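Local coordinates for petrobactin-binding protein YclQ (Bacillus subtilis subsp. subtilis str. 168, PDB 3GFV) that binds the siderophore petrobactin, iron-free or ferric, and its precursor 3,4-dihydroxybenzoic acid, serving the YclNOPQ ABC transporter in ferric-petrobactin uptake, at residues A[35-40]-A[54-59]; A[40-45]-A[59-64]; A[158-163]-A[286-291]. All coordinates share one frame; numbering follows the deposited sequence. Where two conformers were deposited one is given.

Contact 1: A[35-40]-A[54-59]; sequences KKVVVF and DDIVAG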
# COMPACT_ATOMS: atom_id res chain seq x y z
N LYS A 35 17.60 16.43 -5.24
CA LYS A 35 18.18 16.47 -3.91
C LYS A 35 17.21 16.89 -2.81
O LYS A 35 17.51 16.75 -1.63
CB LYS A 35 19.36 17.47 -3.89
CG LYS A 35 20.39 17.21 -4.96
CD LYS A 35 21.01 15.83 -4.78
CE LYS A 35 22.17 15.63 -5.75
NZ LYS A 35 22.47 14.18 -5.86
N LYS A 36 16.05 17.42 -3.19
CA LYS A 36 15.07 17.89 -2.22
C LYS A 36 13.67 17.40 -2.61
O LYS A 36 12.85 18.15 -3.16
CB LYS A 36 15.09 19.42 -2.12
CG LYS A 36 16.45 19.98 -1.72
CD LYS A 36 16.35 21.32 -1.00
CE LYS A 36 15.90 22.44 -1.92
NZ LYS A 36 16.71 22.53 -3.16
N VAL A 37 13.40 16.15 -2.30
CA VAL A 37 12.17 15.53 -2.74
C VAL A 37 11.14 15.50 -1.61
O VAL A 37 11.44 15.08 -0.49
CB VAL A 37 12.46 14.09 -3.27
CG1 VAL A 37 11.19 13.46 -3.84
CG2 VAL A 37 13.55 14.14 -4.33
N VAL A 38 9.93 15.99 -1.89
CA VAL A 38 8.83 15.94 -0.95
C VAL A 38 7.94 14.77 -1.37
O VAL A 38 7.55 14.68 -2.53
CB VAL A 38 8.02 17.27 -0.95
CG1 VAL A 38 6.72 17.13 -0.15
CG2 VAL A 38 8.87 18.38 -0.38
N VAL A 39 7.63 13.88 -0.43
CA VAL A 39 6.99 12.62 -0.78
C VAL A 39 5.69 12.45 -0.00
O VAL A 39 5.71 12.37 1.23
CB VAL A 39 7.93 11.44 -0.45
CG1 VAL A 39 7.30 10.12 -0.82
CG2 VAL A 39 9.28 11.63 -1.16
N PHE A 40 4.58 12.40 -0.73
CA PHE A 40 3.26 12.19 -0.14
C PHE A 40 2.74 10.77 -0.34
O PHE A 40 1.61 10.47 0.00
CB PHE A 40 2.24 13.19 -0.69
CG PHE A 40 2.26 14.51 0.03
CD1 PHE A 40 3.14 15.50 -0.34
CD2 PHE A 40 1.40 14.73 1.10
CE1 PHE A 40 3.17 16.72 0.35
CE2 PHE A 40 1.43 15.93 1.78
CZ PHE A 40 2.32 16.92 1.40
N ASP A 54 17.57 8.07 1.58
CA ASP A 54 16.94 8.85 2.67
C ASP A 54 17.39 10.32 2.61
O ASP A 54 16.63 11.25 2.90
CB ASP A 54 17.32 8.29 4.05
CG ASP A 54 16.68 6.95 4.36
OD1 ASP A 54 17.13 6.30 5.33
OD2 ASP A 54 15.74 6.56 3.66
N ASP A 55 18.65 10.52 2.23
CA ASP A 55 19.26 11.84 2.29
C ASP A 55 18.60 12.87 1.39
O ASP A 55 18.76 14.07 1.60
CB ASP A 55 20.76 11.77 1.96
CG ASP A 55 21.57 11.15 3.08
OD1 ASP A 55 21.03 11.03 4.20
OD2 ASP A 55 22.74 10.79 2.83
N ILE A 56 17.88 12.41 0.37
CA ILE A 56 17.31 13.37 -0.58
C ILE A 56 15.81 13.60 -0.35
O ILE A 56 15.14 14.29 -1.12
CB ILE A 56 17.67 13.04 -2.06
CG1 ILE A 56 17.27 11.60 -2.42
CG2 ILE A 56 19.18 13.23 -2.29
CD1 ILE A 56 15.74 11.39 -2.47
N VAL A 57 15.29 13.02 0.73
CA VAL A 57 13.90 13.29 1.11
C VAL A 57 13.85 14.58 1.92
O VAL A 57 14.37 14.63 3.03
CB VAL A 57 13.33 12.17 1.98
CG1 VAL A 57 11.87 12.45 2.33
CG2 VAL A 57 13.46 10.83 1.26
N ALA A 58 13.22 15.61 1.37
CA ALA A 58 13.13 16.89 2.09
C ALA A 58 12.01 16.93 3.12
O ALA A 58 12.10 17.64 4.13
CB ALA A 58 12.96 18.04 1.10
N GLY A 59 10.95 16.17 2.86
CA GLY A 59 9.74 16.28 3.68
C GLY A 59 8.71 15.24 3.32
O GLY A 59 8.70 14.69 2.20
O HOH W 1 16.71 16.77 1.10
O HOH W 2 20.17 16.57 -0.16

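Contact 2: A[40-45]-A[59-64]; sequences FDFGSL and GLPKQV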
# COMPACT_ATOMS: atom_id res chain seq x y z
N PHE A 40 4.58 12.40 -0.73
CA PHE A 40 3.26 12.19 -0.14
C PHE A 40 2.74 10.77 -0.34
O PHE A 40 1.61 10.47 0.00
CB PHE A 40 2.24 13.19 -0.69
CG PHE A 40 2.26 14.51 0.03
CD1 PHE A 40 3.14 15.50 -0.34
CD2 PHE A 40 1.40 14.73 1.10
CE1 PHE A 40 3.17 16.72 0.35
CE2 PHE A 40 1.43 15.93 1.78
CZ PHE A 40 2.32 16.92 1.40
N ASP A 41 3.57 9.90 -0.91
CA ASP A 41 3.16 8.52 -1.08
C ASP A 41 4.12 7.63 -0.28
O ASP A 41 5.30 7.59 -0.60
CB ASP A 41 3.20 8.11 -2.56
CG ASP A 41 2.85 6.65 -2.75
OD1 ASP A 41 1.69 6.28 -2.42
OD2 ASP A 41 3.74 5.86 -3.18
N PHE A 42 3.62 6.92 0.72
CA PHE A 42 4.54 6.17 1.60
C PHE A 42 5.20 4.98 0.91
O PHE A 42 6.33 4.61 1.26
CB PHE A 42 3.85 5.73 2.89
CG PHE A 42 3.55 6.87 3.84
CD1 PHE A 42 4.41 7.95 3.93
CD2 PHE A 42 2.43 6.85 4.66
CE1 PHE A 42 4.14 9.01 4.81
CE2 PHE A 42 2.17 7.88 5.56
CZ PHE A 42 3.03 8.97 5.63
N GLY A 43 4.52 4.39 -0.07
CA GLY A 43 5.15 3.32 -0.85
C GLY A 43 6.40 3.85 -1.53
O GLY A 43 7.48 3.22 -1.49
N SER A 44 6.26 5.01 -2.15
CA SER A 44 7.38 5.61 -2.87
C SER A 44 8.47 5.96 -1.89
O SER A 44 9.67 5.83 -2.18
CB SER A 44 6.92 6.87 -3.61
OG SER A 44 5.99 6.57 -4.63
N LEU A 45 8.07 6.46 -0.72
CA LEU A 45 9.05 6.74 0.32
C LEU A 45 9.88 5.51 0.70
O LEU A 45 11.09 5.59 0.90
CB LEU A 45 8.37 7.35 1.56
CG LEU A 45 9.31 7.78 2.70
CD1 LEU A 45 10.36 8.83 2.23
CD2 LEU A 45 8.47 8.32 3.87
N GLY A 59 10.95 16.17 2.86
CA GLY A 59 9.74 16.28 3.68
C GLY A 59 8.71 15.24 3.32
O GLY A 59 8.70 14.69 2.20
N LEU A 60 7.82 14.96 4.28
CA LEU A 60 6.77 13.97 4.11
C LEU A 60 5.71 14.30 5.16
O LEU A 60 5.99 15.00 6.15
CB LEU A 60 7.32 12.57 4.38
CG LEU A 60 8.00 12.36 5.74
CD1 LEU A 60 7.42 11.14 6.43
CD2 LEU A 60 9.52 12.22 5.54
N PRO A 61 4.48 13.81 4.96
CA PRO A 61 3.43 14.09 5.96
C PRO A 61 3.58 13.14 7.16
O PRO A 61 3.46 11.93 7.01
CB PRO A 61 2.14 13.83 5.18
CG PRO A 61 2.59 12.77 4.10
CD PRO A 61 3.93 13.30 3.69
N LYS A 62 3.83 13.68 8.35
CA LYS A 62 4.14 12.81 9.49
C LYS A 62 2.97 12.55 10.42
O LYS A 62 3.14 11.95 11.47
CB LYS A 62 5.31 13.38 10.30
CG LYS A 62 6.62 13.50 9.52
CD LYS A 62 7.74 13.93 10.44
CE LYS A 62 8.96 14.36 9.66
NZ LYS A 62 10.13 14.50 10.58
N GLN A 63 1.78 13.02 10.04
CA GLN A 63 0.61 12.90 10.93
C GLN A 63 0.49 11.51 11.54
O GLN A 63 0.39 11.37 12.76
CB GLN A 63 -0.67 13.26 10.19
CG GLN A 63 -1.89 13.22 11.10
CD GLN A 63 -3.19 13.15 10.34
OE1 GLN A 63 -4.09 13.96 10.56
NE2 GLN A 63 -3.29 12.18 9.42
N VAL A 64 0.50 10.49 10.68
CA VAL A 64 0.58 9.10 11.12
C VAL A 64 1.57 8.35 10.24
O VAL A 64 1.52 8.46 9.01
CB VAL A 64 -0.80 8.38 11.08
CG1 VAL A 64 -1.64 8.79 12.26
CG2 VAL A 64 -1.54 8.69 9.79

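Contact 3: A[158-163]-A[286-291]; sequences HSIADV and QMIKEV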
# COMPACT_ATOMS: atom_id res chain seq x y z
N HIS A 158 9.95 -13.48 -7.46
CA HIS A 158 10.25 -14.81 -6.94
C HIS A 158 9.45 -15.09 -5.68
O HIS A 158 8.94 -16.20 -5.49
CB HIS A 158 11.75 -14.94 -6.65
CG HIS A 158 12.13 -16.25 -6.02
ND1 HIS A 158 12.70 -17.28 -6.73
CD2 HIS A 158 12.05 -16.68 -4.73
CE1 HIS A 158 12.95 -18.29 -5.92
NE2 HIS A 158 12.56 -17.95 -4.70
N SER A 159 9.37 -14.10 -4.80
CA SER A 159 8.60 -14.21 -3.55
C SER A 159 7.12 -14.33 -3.86
O SER A 159 6.39 -15.09 -3.21
CB SER A 159 8.82 -12.99 -2.65
OG SER A 159 10.18 -12.94 -2.22
N ILE A 160 6.66 -13.57 -4.85
CA ILE A 160 5.25 -13.65 -5.27
C ILE A 160 4.91 -15.04 -5.83
O ILE A 160 3.87 -15.62 -5.50
CB ILE A 160 4.91 -12.55 -6.30
CG1 ILE A 160 4.81 -11.19 -5.61
CG2 ILE A 160 3.60 -12.84 -7.01
CD1 ILE A 160 4.68 -10.04 -6.57
N ALA A 161 5.80 -15.57 -6.67
CA ALA A 161 5.58 -16.93 -7.20
C ALA A 161 5.48 -17.95 -6.07
O ALA A 161 4.64 -18.87 -6.11
CB ALA A 161 6.66 -17.33 -8.17
N ASP A 162 6.34 -17.80 -5.06
CA ASP A 162 6.35 -18.69 -3.91
C ASP A 162 5.04 -18.63 -3.08
O ASP A 162 4.52 -19.66 -2.65
CB ASP A 162 7.58 -18.40 -3.03
CG ASP A 162 7.57 -19.18 -1.73
OD1 ASP A 162 7.78 -20.42 -1.77
OD2 ASP A 162 7.38 -18.55 -0.66
N VAL A 163 4.52 -17.43 -2.83
CA VAL A 163 3.29 -17.32 -2.06
C VAL A 163 2.10 -17.82 -2.87
O VAL A 163 1.19 -18.47 -2.34
CB VAL A 163 3.02 -15.90 -1.50
CG1 VAL A 163 2.65 -14.94 -2.61
CG2 VAL A 163 1.87 -15.94 -0.44
N GLN A 286 7.14 -6.78 2.84
CA GLN A 286 6.47 -7.06 4.09
C GLN A 286 5.13 -7.75 3.86
O GLN A 286 4.82 -8.75 4.52
CB GLN A 286 6.22 -5.76 4.87
CG GLN A 286 5.55 -6.05 6.20
CD GLN A 286 5.12 -4.80 6.93
OE1 GLN A 286 5.89 -3.84 7.07
NE2 GLN A 286 3.89 -4.80 7.40
N MSE A 287 4.36 -7.22 2.92
CA MSE A 287 3.00 -7.68 2.67
C MSE A 287 3.00 -9.12 2.19
O MSE A 287 2.18 -9.95 2.65
CB MSE A 287 2.25 -6.76 1.70
CG MSE A 287 1.92 -5.39 2.32
SE MSE A 287 1.64 -4.02 0.96
CE MSE A 287 -0.05 -4.56 0.34
N ILE A 288 3.92 -9.44 1.29
CA ILE A 288 4.04 -10.84 0.85
C ILE A 288 4.28 -11.75 2.05
O ILE A 288 3.60 -12.78 2.22
CB ILE A 288 5.15 -11.00 -0.18
CG1 ILE A 288 4.81 -10.22 -1.45
CG2 ILE A 288 5.42 -12.52 -0.50
CD1 ILE A 288 6.04 -9.96 -2.34
N LYS A 289 5.23 -11.37 2.90
CA LYS A 289 5.61 -12.21 4.03
C LYS A 289 4.47 -12.39 5.04
O LYS A 289 4.29 -13.48 5.59
CB LYS A 289 6.84 -11.64 4.73
CG LYS A 289 7.21 -12.39 6.02
CD LYS A 289 8.35 -11.72 6.78
CE LYS A 289 8.49 -12.29 8.20
NZ LYS A 289 8.59 -13.78 8.19
N GLU A 290 3.70 -11.33 5.28
CA GLU A 290 2.55 -11.47 6.16
C GLU A 290 1.55 -12.49 5.63
O GLU A 290 1.01 -13.30 6.39
CB GLU A 290 1.81 -10.14 6.36
CG GLU A 290 2.62 -9.06 7.06
CD GLU A 290 1.80 -7.78 7.18
OE1 GLU A 290 0.92 -7.75 8.04
OE2 GLU A 290 2.01 -6.84 6.41
N VAL A 291 1.28 -12.44 4.33
CA VAL A 291 0.32 -13.36 3.71
C VAL A 291 0.86 -14.80 3.73
O VAL A 291 0.15 -15.75 4.11
CB VAL A 291 -0.09 -12.89 2.29
CG1 VAL A 291 -0.99 -13.91 1.60
CG2 VAL A 291 -0.85 -11.55 2.37

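Contact 1: A[35-40]-A[54-59]
Ile-56, at the end of the 3-10 turn leading into strand 57-60, lies beside Val-37 of strand 37-39, and the pair illustrates how backbone bonds join two chains while branched side chains seal the edge. Three bonds alternate between the chains: Val-37 N donates to Ile-56 O, Ala-58 N donates to Val-37 O at 2.6 Å, and Val-39 N donates to Gly-59 O. The middle one is the least straight, with an N-H...O angle of 148°, and it falls where the pairing slips by one residue, from Val-37 opposite Val-57 to Val-38 opposite Gly-59. That slip is a beta bulge; at it Ala-58 points toward segment 35-40, its CB 3.8 Å from Lys-36 C, just ahead of the strand.

Ile-56 does most of the side-chain work. Its CG1 is held between backbone N and carbonyl carbon (chi1 55°), a setting that leaves the two branches with different tasks. CG2 lies 3.8 Å from Lys-35 CA and also meets the aliphatic CD of Lys-35, whose chain is bent at chi2. CD1 meets Val-37 CG2 at 4.0 Å, the two side chains running side by side in the same direction. Farther along, Val-39 CG2 approaches Val-57 CG1 more loosely, at 4.4 Å. At the solvent end, two waters each donate to Lys-35 O and, weakly, to Asp-55 O.

Val-39 and Val-57 also touch Leu-45 of helix 42-50. The arrangement is the parallel strand pair of a right-handed beta-alpha-beta unit, in the middle of the five-stranded parallel sheet of a periplasmic-binding-protein lobe.

Contact 2: A[40-45]-A[59-64]
Pro-61 fits against two phenylalanines; the side-chain contacts are apolar, two carbonyl oxygens approach Phe-42, and no hydrogen bond joins the segments. One interaction is CH-pi: Pro-61 CD sits over one face of the Phe-40 ring, 4.2 Å from the centroid and offset toward the rim, while Pro-61 CG comes within 3.8 Å of Phe-40 CD2. Phe-42 is met differently. Pro-61 O lies at its edge, in the ring plane, 3.3 Å from CZ, and Val-64 O approaches CE2 obliquely at 3.6 Å.

Aliphatic packing completes the set. Leu-60 CD1 touches both Phe-42 CE1 and Leu-45 CD2, the latter at 4.0 Å, with the two leucine side chains crossing at about a right angle. With CG anti to the backbone N (chi1 -176°), Leu-45 carries CD2 on to Leu-60.

Polar bonds fix the helix start: OD2 of Asp-41, the N-cap, accepts from both Ser-44 N (2.9 Å) and Ser-44 OG.

The first turn of helix 42-50 lies beside the end of strand 57-60, where Leu-60 bonds through its backbone to Ala-78 and Val-80. Phe-40 bonds likewise to Ile-100 of strand 98-101; Phe-112 of helix 109-115 meets its ring, and Leu-276 of helix 271-276 touches Phe-42 and Val-64.

Contact 3: A[158-163]-A[286-291]
Two nearly parallel helices pack here in the alpha-beta architecture of the solute-binding protein: the long helix 146-170, which in this family typically links the two lobes, and helix 281-296 near the end of the chain. Over the segments 158-163 and 286-291 their axes run 10.1 Å apart at 18°, a separation bridged mainly by side chains.

Ile-288 projects from the second helix toward the first and divides its two branches among three residues. Its CD1 meets Ile-160 CG1 at 3.7 Å, the side chains crossing at about a right angle, and also approaches Ser-159 CB. The shorter branch, CG2, lies 3.9 Å from the carbonyl Ser-159 O and 4.2 Å from Val-163 CG1. The division follows from chi1 of -64°, which places CG1 anti to the carbonyl carbon and leaves CG2 anti to the backbone N.

One turn farther on, Val-163 CG2 meets Val-291 CG1 at 4.1 Å, again with the side chains nearly perpendicular. Phe-200 touches Val-163, Ile-288 and Val-291 alike, extending this apolar seam beyond the two helices.

Beside the seam, Asp-162 in one of its two conformers forms a salt bridge with Lys-292, a charged link between the helices.

No hydrogen bond joins the two segments themselves, so the close fit of branched aliphatic side chains probably contributes most to their association, with the salt bridge as a supplement at the side.

How the contacts relate
Contacts 1 and 2 belong to one beta-alpha-beta unit, one in the sheet and one at the helix start, their centres 10 Å apart. They share Phe-40 and Gly-59, and their segments alternate along the chain, so that strand 37-39, helix 42-50 and strand 57-60 are tied together. They touch directly, as where Val-39 O meets Pro-61 CD. Contact 3 comes later in the chain, its centre about 29 Å from that of contact 1 and 24 Å from that of contact 2, and touches neither. It lies across the chain's centre from contact 2 and joins residues over 120 positions apart, pairing the C-terminal helix 281-296 with helix 146-170, probably the lobe-linking helix, as in this family.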